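Local coordinates for protein possible adhesin (Caldicellulosiruptor kronotskyensis, PDB 4WA0) that probably helps the bacterium attach to cellulose as a tapirin-type adhesin, represented here by its magnesium-binding C-terminal beta-helix domain, at residues I100-G103 and Q104-L108; I197-G201 and G202-Y206; D220-N224 and R225-S229; I314-G318 and S319-I323. All coordinates share one frame; numbering follows the deposited sequence.

Contact 1. Residues I100-G103 and Q104-L108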
loop_
_atom_site.group_PDB
_atom_site.type_symbol
_atom_site.label_atom_id
_atom_site.label_comp_id
_atom_site.label_asym_id
_atom_site.label_seq_id
_atom_site.Cartn_x
_atom_site.Cartn_y
_atom_site.Cartn_z
ATOM N N ILE A 100 2.105 -10.772 4.073
ATOM C CA ILE A 100 1.408 -9.665 4.779
ATOM C C ILE A 100 1.709 -9.797 6.268
ATOM O O ILE A 100 1.634 -10.920 6.808
ATOM C CB ILE A 100 -0.106 -9.622 4.472
ATOM C CG1 ILE A 100 -0.806 -8.468 5.212
ATOM C CG2 ILE A 100 -0.854 -10.956 4.755
ATOM C CD1 ILE A 100 -2.128 -8.078 4.670
ATOM N N TYR A 101 2.064 -8.684 6.922
ATOM C CA TYR A 101 2.207 -8.646 8.337
ATOM C C TYR A 101 1.295 -7.564 8.861
ATOM O O TYR A 101 1.332 -6.449 8.326
ATOM C CB TYR A 101 3.655 -8.286 8.683
ATOM C CG TYR A 101 3.835 -7.873 10.111
ATOM C CD1 TYR A 101 3.742 -8.862 11.157
ATOM C CD2 TYR A 101 3.927 -6.537 10.496
ATOM C CE1 TYR A 101 3.809 -8.475 12.489
ATOM C CE2 TYR A 101 4.052 -6.167 11.845
ATOM C CZ TYR A 101 3.969 -7.122 12.827
ATOM O OH TYR A 101 4.073 -6.735 14.163
ATOM N N VAL A 102 0.525 -7.858 9.907
ATOM C CA VAL A 102 -0.312 -6.888 10.602
ATOM C C VAL A 102 -0.013 -7.013 12.082
ATOM O O VAL A 102 -0.209 -8.081 12.692
ATOM C CB VAL A 102 -1.783 -7.097 10.298
ATOM C CG1 VAL A 102 -2.673 -6.101 10.965
ATOM C CG2 VAL A 102 -2.086 -6.973 8.803
ATOM N N GLY A 103 0.364 -5.880 12.689
ATOM C CA GLY A 103 0.760 -5.856 14.097
ATOM C C GLY A 103 -0.405 -5.927 15.045
ATOM O O GLY A 103 -0.262 -6.484 16.130
ATOM N N GLN A 104 -1.536 -5.334 14.691
ATOM C CA GLN A 104 -2.771 -5.421 15.483
ATOM C C GLN A 104 -3.822 -6.221 14.646
ATOM O O GLN A 104 -3.503 -7.270 14.148
ATOM C CB GLN A 104 -3.194 -4.040 15.941
ATOM C CG GLN A 104 -2.129 -3.392 16.835
ATOM C CD GLN A 104 -2.381 -1.917 17.238
ATOM O OE1 GLN A 104 -1.498 -1.251 17.760
ATOM N NE2 GLN A 104 -3.552 -1.445 17.037
ATOM N N GLU A 105 -5.040 -5.771 14.589
ATOM C CA GLU A 105 -6.121 -6.571 14.065
ATOM C C GLU A 105 -6.245 -6.427 12.552
ATOM O O GLU A 105 -5.912 -5.330 11.998
ATOM C CB GLU A 105 -7.376 -6.104 14.694
ATOM C CG GLU A 105 -7.474 -6.590 16.135
ATOM C CD GLU A 105 -8.906 -6.851 16.445
ATOM O OE1 GLU A 105 -9.754 -6.105 15.890
ATOM O OE2 GLU A 105 -9.213 -7.786 17.199
HETATM N N MSE A 106 -6.512 -7.535 11.868
HETATM C CA MSE A 106 -6.852 -7.541 10.440
HETATM C C MSE A 106 -8.329 -7.701 10.342
HETATM O O MSE A 106 -8.842 -8.748 10.717
HETATM C CB MSE A 106 -6.163 -8.641 9.658
HETATM C CG MSE A 106 -6.563 -8.492 8.196
HETATM SE SE MSE A 106 -5.675 -9.794 7.009
HETATM C CE MSE A 106 -3.874 -10.057 7.808
ATOM N N GLN A 107 -9.039 -6.666 9.868
ATOM C CA GLN A 107 -10.506 -6.696 9.798
ATOM C C GLN A 107 -10.959 -6.568 8.343
ATOM O O GLN A 107 -10.735 -5.506 7.736
ATOM C CB GLN A 107 -11.094 -5.584 10.654
ATOM C CG GLN A 107 -11.095 -5.932 12.141
ATOM C CD GLN A 107 -11.738 -4.855 12.992
ATOM O OE1 GLN A 107 -12.613 -4.142 12.539
ATOM N NE2 GLN A 107 -11.305 -4.745 14.236
ATOM N N LEU A 108 -11.510 -7.628 7.757
ATOM C CA LEU A 108 -11.861 -7.633 6.341
ATOM C C LEU A 108 -13.376 -7.693 6.247
ATOM O O LEU A 108 -13.967 -8.751 6.446
ATOM C CB LEU A 108 -11.226 -8.766 5.586
ATOM C CG LEU A 108 -9.696 -8.922 5.702
ATOM C CD1 LEU A 108 -9.194 -10.076 4.852
ATOM C CD2 LEU A 108 -8.966 -7.652 5.359
#
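I100 and M106 reach toward each other tip to tip across the inside of a chain corner, with I100 CD1 4.1 Å from M106 CE. V102 meets the same terminal methyl from a different direction: its side chain crosses that of M106 at about a right angle, bringing V102 CG2 to 3.7 Å from M106 CE. M106 is a selenomethionine, and these contacts belong to one of its two modelled conformers. Its chain runs extended as far as SE and then bends at chi3 (-34°), which swings CE back toward the two branched residues. The methyls of V102 divide the work. With CG1 anti to the backbone nitrogen (chi1 -179°), that branch is directed into the bend, where V102 CG1 lies 3.5 Å from E105 O, while CG2 serves the M106 methyl. The corner is one bend within a coil of the beta-helix: strand 99-102 lies on one face of the solenoid and strand 106-108 on the next, so the alternating residues I100, V102 and M106 point inward. L119 of the following coil packs on both I100 and M106. Y101, between the inward residues, directs its ring outward, and G103 N stands 3.7 Å above one ring face, offset toward the rim. On the bend itself, E105 N is hydrogen-bonded to S82 OG and E105 OE2 to N124 ND2, tying the corner to the coils before and after it.

Contact 2. Residues I197-G201 and G202-Y206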
loop_
_atom_site.group_PDB
_atom_site.type_symbol
_atom_site.label_atom_id
_atom_site.label_comp_id
_atom_site.label_asym_id
_atom_site.label_seq_id
_atom_site.Cartn_x
_atom_site.Cartn_y
_atom_site.Cartn_z
ATOM N N ILE A 197 -16.215 -26.450 9.075
ATOM C CA ILE A 197 -14.923 -26.735 8.481
ATOM C C ILE A 197 -15.185 -27.814 7.443
ATOM O O ILE A 197 -15.836 -28.826 7.757
ATOM C CB ILE A 197 -13.883 -27.175 9.525
ATOM C CG1 ILE A 197 -13.631 -26.084 10.564
ATOM C CG2 ILE A 197 -12.574 -27.578 8.797
ATOM C CD1 ILE A 197 -12.782 -26.573 11.700
ATOM N N GLN A 198 -14.685 -27.604 6.228
ATOM C CA GLN A 198 -14.728 -28.587 5.154
ATOM C C GLN A 198 -13.314 -29.053 4.881
ATOM O O GLN A 198 -12.548 -28.314 4.263
ATOM C CB GLN A 198 -15.266 -27.888 3.932
ATOM C CG GLN A 198 -15.622 -28.750 2.740
ATOM C CD GLN A 198 -15.932 -27.865 1.567
ATOM O OE1 GLN A 198 -15.179 -27.860 0.565
ATOM N NE2 GLN A 198 -16.978 -27.007 1.724
ATOM N N ASN A 199 -12.983 -30.253 5.334
ATOM C CA ASN A 199 -11.604 -30.758 5.349
ATOM C C ASN A 199 -11.491 -31.730 4.222
ATOM O O ASN A 199 -11.937 -32.905 4.349
ATOM C CB ASN A 199 -11.286 -31.432 6.668
ATOM C CG ASN A 199 -9.829 -31.864 6.758
ATOM O OD1 ASN A 199 -9.055 -31.555 5.846
ATOM N ND2 ASN A 199 -9.438 -32.509 7.869
ATOM N N ASN A 200 -10.894 -31.261 3.137
ATOM C CA ASN A 200 -10.736 -32.087 1.907
ATOM C C ASN A 200 -9.363 -32.728 1.843
ATOM O O ASN A 200 -8.557 -32.431 0.934
ATOM C CB ASN A 200 -10.998 -31.227 0.695
ATOM C CG ASN A 200 -12.406 -30.693 0.652
ATOM O OD1 ASN A 200 -13.373 -31.351 1.051
ATOM N ND2 ASN A 200 -12.528 -29.439 0.230
ATOM N N GLY A 201 -9.074 -33.615 2.787
ATOM C CA GLY A 201 -7.798 -34.312 2.835
ATOM C C GLY A 201 -6.634 -33.589 3.507
ATOM O O GLY A 201 -5.458 -33.922 3.253
ATOM N N GLY A 202 -6.937 -32.588 4.340
ATOM C CA GLY A 202 -5.951 -31.968 5.180
ATOM C C GLY A 202 -5.997 -32.520 6.587
ATOM O O GLY A 202 -6.592 -33.617 6.853
ATOM N N THR A 203 -5.340 -31.863 7.529
ATOM C CA THR A 203 -5.308 -32.344 8.919
ATOM C C THR A 203 -5.487 -31.188 9.876
ATOM O O THR A 203 -4.858 -30.134 9.638
ATOM C CB THR A 203 -3.951 -33.034 9.244
ATOM O OG1 THR A 203 -3.639 -33.921 8.177
ATOM C CG2 THR A 203 -3.952 -33.763 10.521
ATOM N N ILE A 204 -6.346 -31.366 10.909
ATOM C CA ILE A 204 -6.576 -30.353 11.930
ATOM C C ILE A 204 -6.042 -30.879 13.229
ATOM O O ILE A 204 -6.503 -31.961 13.658
ATOM C CB ILE A 204 -8.080 -30.023 12.075
ATOM C CG1 ILE A 204 -8.642 -29.697 10.710
ATOM C CG2 ILE A 204 -8.236 -28.860 13.048
ATOM C CD1 ILE A 204 -10.138 -29.638 10.598
ATOM N N SER A 205 -5.182 -30.119 13.923
ATOM C CA SER A 205 -4.636 -30.506 15.216
ATOM C C SER A 205 -5.244 -29.521 16.176
ATOM O O SER A 205 -4.841 -28.333 16.199
ATOM C CB SER A 205 -3.117 -30.434 15.275
ATOM O OG SER A 205 -2.545 -31.318 14.293
ATOM N N TYR A 206 -6.239 -29.992 16.930
ATOM C CA TYR A 206 -6.940 -29.127 17.908
ATOM C C TYR A 206 -6.242 -29.104 19.217
ATOM O O TYR A 206 -5.704 -30.132 19.636
ATOM C CB TYR A 206 -8.352 -29.593 18.105
ATOM C CG TYR A 206 -9.299 -29.576 16.910
ATOM C CD1 TYR A 206 -9.940 -28.403 16.532
ATOM C CD2 TYR A 206 -9.671 -30.761 16.245
ATOM C CE1 TYR A 206 -10.843 -28.393 15.503
ATOM C CE2 TYR A 206 -10.624 -30.743 15.228
ATOM C CZ TYR A 206 -11.207 -29.537 14.881
ATOM O OH TYR A 206 -12.114 -29.427 13.864
#
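N199 and G202 supply the polar part of this corner of the beta-helix. N199 extends its amide across the turn, CG being anti to its backbone N (chi1 -175°), and OD1 accepts from G202 N at 2.8 Å. The donor is tilted 24° from the carbonyl plane and the N-H...O angle is 134°, so the bond is short but bent. The other end of the amide adds a weak bond, N199 ND2 to G202 O at 3.2 Å. One side chain thus spans both backbone groups of G202, which probably limits how the amide can rotate. The chain passes between the two residues through N200 and G201, the latter with a positive phi. An apolar contact follows on the same side of the bend: I197 and I204 approach tip to tip, with I197 CG2 3.7 Å from I204 CD1. The I197 CD1 methyl also makes a van der Waals contact with Y206 OH at 3.6 Å. I204 CG2 lies 3.5 Å above the centre of one face of the Y206 ring. Strands 197-199 and 203-205 are the outermost strands at this end of the beta-helix; I197 and N199 pack on L177 of strand 174-177, and I204 on L183 of strand 182-185.

Contact 3. Residues D220-N224 and R225-S229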
loop_
_atom_site.group_PDB
_atom_site.type_symbol
_atom_site.label_atom_id
_atom_site.label_comp_id
_atom_site.label_asym_id
_atom_site.label_seq_id
_atom_site.Cartn_x
_atom_site.Cartn_y
_atom_site.Cartn_z
ATOM N N ASP A 220 11.104 -7.193 10.807
ATOM C CA ASP A 220 11.851 -6.480 11.795
ATOM C C ASP A 220 12.766 -5.413 11.167
ATOM O O ASP A 220 12.971 -4.378 11.793
ATOM C CB ASP A 220 12.645 -7.431 12.738
ATOM C CG ASP A 220 12.981 -6.757 14.123
ATOM O OD1 ASP A 220 12.077 -6.117 14.785
ATOM O OD2 ASP A 220 14.173 -6.847 14.547
ATOM N N GLU A 221 13.218 -5.631 9.938
ATOM C CA GLU A 221 14.009 -4.602 9.268
ATOM C C GLU A 221 13.163 -3.354 9.070
ATOM O O GLU A 221 13.579 -2.224 9.391
ATOM C CB GLU A 221 14.530 -5.087 7.910
ATOM C CG GLU A 221 15.878 -4.521 7.576
ATOM C CD GLU A 221 15.929 -3.835 6.247
ATOM O OE1 GLU A 221 16.012 -4.545 5.212
ATOM O OE2 GLU A 221 15.923 -2.584 6.260
ATOM N N ILE A 222 11.946 -3.564 8.545
ATOM C CA ILE A 222 11.037 -2.465 8.315
ATOM C C ILE A 222 10.693 -1.810 9.633
ATOM O O ILE A 222 10.762 -0.601 9.755
ATOM C CB ILE A 222 9.736 -2.923 7.647
ATOM C CG1 ILE A 222 9.975 -3.366 6.215
ATOM C CG2 ILE A 222 8.680 -1.809 7.729
ATOM C CD1 ILE A 222 8.805 -4.232 5.706
ATOM N N ARG A 223 10.396 -2.595 10.656
ATOM C CA ARG A 223 10.061 -2.011 11.957
ATOM C C ARG A 223 11.208 -1.148 12.513
ATOM O O ARG A 223 10.974 -0.097 13.123
ATOM C CB ARG A 223 9.822 -3.128 12.945
ATOM C CG ARG A 223 9.332 -2.631 14.304
ATOM C CD ARG A 223 9.211 -3.838 15.245
ATOM N NE ARG A 223 8.146 -4.765 14.866
ATOM C CZ ARG A 223 8.267 -6.046 14.490
ATOM N NH1 ARG A 223 9.459 -6.651 14.370
ATOM N NH2 ARG A 223 7.167 -6.735 14.181
ATOM N N ASN A 224 12.446 -1.578 12.337
ATOM C CA ASN A 224 13.535 -0.846 13.008
ATOM C C ASN A 224 14.229 0.210 12.171
ATOM O O ASN A 224 15.051 0.979 12.708
ATOM C CB ASN A 224 14.578 -1.813 13.574
ATOM C CG ASN A 224 14.036 -2.618 14.746
ATOM O OD1 ASN A 224 13.397 -2.090 15.654
ATOM N ND2 ASN A 224 14.257 -3.898 14.705
ATOM N N ARG A 225 13.925 0.252 10.871
ATOM C CA ARG A 225 14.495 1.275 9.981
ATOM C C ARG A 225 13.777 2.606 10.156
ATOM O O ARG A 225 12.538 2.670 10.146
ATOM C CB ARG A 225 14.431 0.832 8.527
ATOM C CG ARG A 225 15.080 1.811 7.548
ATOM C CD ARG A 225 15.309 1.142 6.209
ATOM N NE ARG A 225 16.394 0.151 6.260
ATOM C CZ ARG A 225 17.696 0.438 6.158
ATOM N NH1 ARG A 225 18.605 -0.540 6.213
ATOM N NH2 ARG A 225 18.103 1.698 6.000
ATOM N N ASP A 226 14.562 3.669 10.315
ATOM C CA ASP A 226 14.027 5.020 10.312
ATOM C C ASP A 226 14.140 5.484 8.854
ATOM O O ASP A 226 15.218 5.805 8.401
ATOM C CB ASP A 226 14.841 5.946 11.223
ATOM C CG ASP A 226 14.408 7.391 11.114
ATOM O OD1 ASP A 226 13.444 7.609 10.297
ATOM O OD2 ASP A 226 15.056 8.290 11.779
ATOM N N TYR A 227 13.022 5.511 8.119
ATOM C CA TYR A 227 13.113 5.673 6.660
ATOM C C TYR A 227 13.502 7.075 6.250
ATOM O O TYR A 227 13.753 7.262 5.071
ATOM C CB TYR A 227 11.809 5.222 5.914
ATOM C CG TYR A 227 11.766 3.711 5.704
ATOM C CD1 TYR A 227 11.370 2.849 6.773
ATOM C CD2 TYR A 227 12.173 3.124 4.487
ATOM C CE1 TYR A 227 11.339 1.473 6.628
ATOM C CE2 TYR A 227 12.177 1.731 4.352
ATOM C CZ TYR A 227 11.756 0.912 5.429
ATOM O OH TYR A 227 11.751 -0.466 5.310
ATOM N N THR A 228 13.450 8.048 7.180
ATOM C CA THR A 228 13.909 9.409 6.922
ATOM C C THR A 228 15.164 9.792 7.767
ATOM O O THR A 228 15.394 10.957 8.021
ATOM C CB THR A 228 12.769 10.473 7.153
ATOM O OG1 THR A 228 12.218 10.381 8.468
ATOM C CG2 THR A 228 11.590 10.211 6.162
ATOM N N SER A 229 16.002 8.814 8.115
ATOM C CA SER A 229 17.302 9.113 8.741
ATOM C C SER A 229 17.997 10.173 7.941
ATOM O O SER A 229 18.136 10.009 6.726
ATOM C CB SER A 229 18.249 7.893 8.707
ATOM O OG SER A 229 17.710 6.816 9.436
HETATM O O HOH W 1 14.077 -1.533 4.396
#
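Bends in two long side chains bring E221 and R225 together: E221 folds at chi2 (-126°) and R225, extended through its first two torsions, turns at chi3 (-72°). The chains then lie side by side, pointing the same way, with carboxylate and guanidinium planes 84° apart. In the E221 conformer described, OE2 lies at the guanidinium edge, making a nearly straight salt-bridge bond to R225 NE at 2.8 Å and a weak one to R225 NH1 at 3.4 Å. The same oxygen accepts from a water whose oxygen is 2.8 Å from E221 OE2, and that water accepts from Y227 OH at 2.7 Å, so acid, arginine and tyrosine form one connected group. E221 and R225 bracket the C-terminal end of helix 217-224, where R225 N bonds to E221 O at 2.9 Å before R225 departs from helical geometry. Helix and loop pack against the outside of the beta-helix, I222 resting on I76 and Y78. Y227 crosses I222 with its OH 3.5 Å from I222 CG1, while I222 O lies at the ring edge and is also bonded by K53 NZ. R225 CD sits 3.6 Å above one face of the Y227 ring. Beyond, D226 OD1 accepts from T228 N in an Asx turn.

Contact 4. Residues I314-G318 and S319-I323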
loop_
_atom_site.group_PDB
_atom_site.type_symbol
_atom_site.label_atom_id
_atom_site.label_comp_id
_atom_site.label_asym_id
_atom_site.label_seq_id
_atom_site.Cartn_x
_atom_site.Cartn_y
_atom_site.Cartn_z
ATOM N N ILE A 314 6.372 10.390 -6.519
ATOM C CA ILE A 314 5.818 11.417 -5.584
ATOM C C ILE A 314 6.361 11.182 -4.198
ATOM O O ILE A 314 6.220 10.061 -3.632
ATOM C CB ILE A 314 4.258 11.367 -5.537
ATOM C CG1 ILE A 314 3.734 11.622 -6.879
ATOM C CG2 ILE A 314 3.733 12.274 -4.442
ATOM C CD1 ILE A 314 2.271 11.270 -6.939
ATOM N N ILE A 315 6.976 12.233 -3.600
ATOM C CA ILE A 315 7.602 12.151 -2.281
ATOM C C ILE A 315 7.123 13.283 -1.423
ATOM O O ILE A 315 7.258 14.441 -1.815
ATOM C CB ILE A 315 9.137 12.185 -2.386
ATOM C CG1 ILE A 315 9.602 10.989 -3.189
ATOM C CG2 ILE A 315 9.795 12.142 -0.983
ATOM C CD1 ILE A 315 11.016 11.058 -3.644
ATOM N N SER A 316 6.542 12.946 -0.279
ATOM C CA SER A 316 6.194 13.961 0.676
ATOM C C SER A 316 7.102 13.801 1.873
ATOM O O SER A 316 7.306 12.685 2.379
ATOM C CB SER A 316 4.784 13.730 1.163
ATOM O OG SER A 316 4.581 14.314 2.470
ATOM N N LEU A 317 7.589 14.928 2.361
ATOM C CA LEU A 317 8.527 14.964 3.470
ATOM C C LEU A 317 7.983 15.869 4.545
ATOM O O LEU A 317 8.748 16.264 5.422
ATOM C CB LEU A 317 9.925 15.466 2.996
ATOM C CG LEU A 317 10.650 14.557 1.992
ATOM C CD1 LEU A 317 11.959 15.151 1.551
ATOM C CD2 LEU A 317 10.824 13.203 2.580
ATOM N N GLY A 318 6.668 16.100 4.499
ATOM C CA GLY A 318 5.909 16.805 5.494
ATOM C C GLY A 318 5.327 15.942 6.597
ATOM O O GLY A 318 5.654 14.782 6.757
ATOM N N SER A 319 4.446 16.514 7.418
ATOM C CA SER A 319 3.928 15.756 8.554
ATOM C C SER A 319 2.809 14.871 8.168
ATOM O O SER A 319 2.588 13.847 8.801
ATOM C CB SER A 319 3.476 16.643 9.725
ATOM O OG SER A 319 2.421 17.461 9.302
ATOM N N THR A 320 2.073 15.234 7.134
ATOM C CA THR A 320 0.996 14.417 6.608
ATOM C C THR A 320 0.888 14.768 5.123
ATOM O O THR A 320 1.429 15.799 4.674
ATOM C CB THR A 320 -0.404 14.702 7.209
ATOM O OG1 THR A 320 -0.787 16.052 6.909
ATOM C CG2 THR A 320 -0.485 14.456 8.747
ATOM N N PHE A 321 0.160 13.944 4.366
ATOM C CA PHE A 321 0.183 14.083 2.937
ATOM C C PHE A 321 -1.147 13.632 2.325
ATOM O O PHE A 321 -1.587 12.527 2.621
ATOM C CB PHE A 321 1.293 13.230 2.391
ATOM C CG PHE A 321 1.462 13.319 0.921
ATOM C CD1 PHE A 321 1.448 14.552 0.300
ATOM C CD2 PHE A 321 1.727 12.237 0.180
ATOM C CE1 PHE A 321 1.617 14.654 -1.062
ATOM C CE2 PHE A 321 1.934 12.307 -1.174
ATOM C CZ PHE A 321 1.825 13.527 -1.815
ATOM N N ASN A 322 -1.758 14.475 1.504
ATOM C CA ASN A 322 -2.948 14.128 0.732
ATOM C C ASN A 322 -2.626 14.295 -0.714
ATOM O O ASN A 322 -1.957 15.356 -1.097
ATOM C CB ASN A 322 -4.118 15.077 1.089
ATOM C CG ASN A 322 -4.470 15.024 2.587
ATOM O OD1 ASN A 322 -5.138 14.165 3.022
ATOM N ND2 ASN A 322 -3.811 15.868 3.372
ATOM N N ILE A 323 -3.041 13.325 -1.517
ATOM C CA ILE A 323 -3.028 13.441 -2.984
ATOM C C ILE A 323 -4.452 13.793 -3.347
ATOM O O ILE A 323 -5.369 13.011 -3.049
ATOM C CB ILE A 323 -2.601 12.107 -3.670
ATOM C CG1 ILE A 323 -1.187 11.732 -3.229
ATOM C CG2 ILE A 323 -2.666 12.292 -5.216
ATOM C CD1 ILE A 323 -0.851 10.357 -3.778
HETATM O O HOH W 2 3.571 16.568 2.648
#
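S316 OG is linked to the carbonyl of T320 through a water: the hydroxyl donates to it, with S316 OG 2.5 Å from the water oxygen, and the water donates on to T320 O at 3.0 Å. A weak bond from G318 N, 3.4 Å away, adds a second polar partner to S316 OG. The hydroxyl lies anti to the backbone nitrogen (chi1 156°), which sets it beside CB of F321 and aims it at the bend. CB of S316 meanwhile comes over one face of the F321 ring in a CH-pi contact, 3.5 Å from the centroid and 19° off the ring normal. I314 approaches the ring differently: the two side chains cross at about a right angle, and I314 CG2 touches the ring edge 3.5 Å from F321 CZ. Strands 314-316 and 320-323 flank this corner of the beta-helix on adjoining faces, with I300 of the neighbouring coil packed on both I314 and F321. The ring is therefore held by carbon contacts at a face and an edge, while the buried serine hydroxyl beside it has its polarity met by water and by a weak backbone bond, consistent with a polar residue being accommodated in the buried corner.

How the contacts relate
Contacts 1, 2, 3 and 4 follow one another along the chain. Contacts 1, 2 and 4 are corners of the beta-helix, each with a strand on one shared face (99-102, 203-205 and 313-316); 106-108 and 320-325 also share a second face. Contact 2 lies at one end of the solenoid, its centre about 47 Å from that of contact 4, on opposite sides of the chain's centre; contact 1 is about 24 Å from each, centre to centre. After contact 2 the chain runs back along the outside of the solenoid to contact 3, which touches contact 1 through a weak hydrogen bond between Y101 OH and R223 NH2 and comes within about 5 Å (nearest atoms) of contact 4 without touching it.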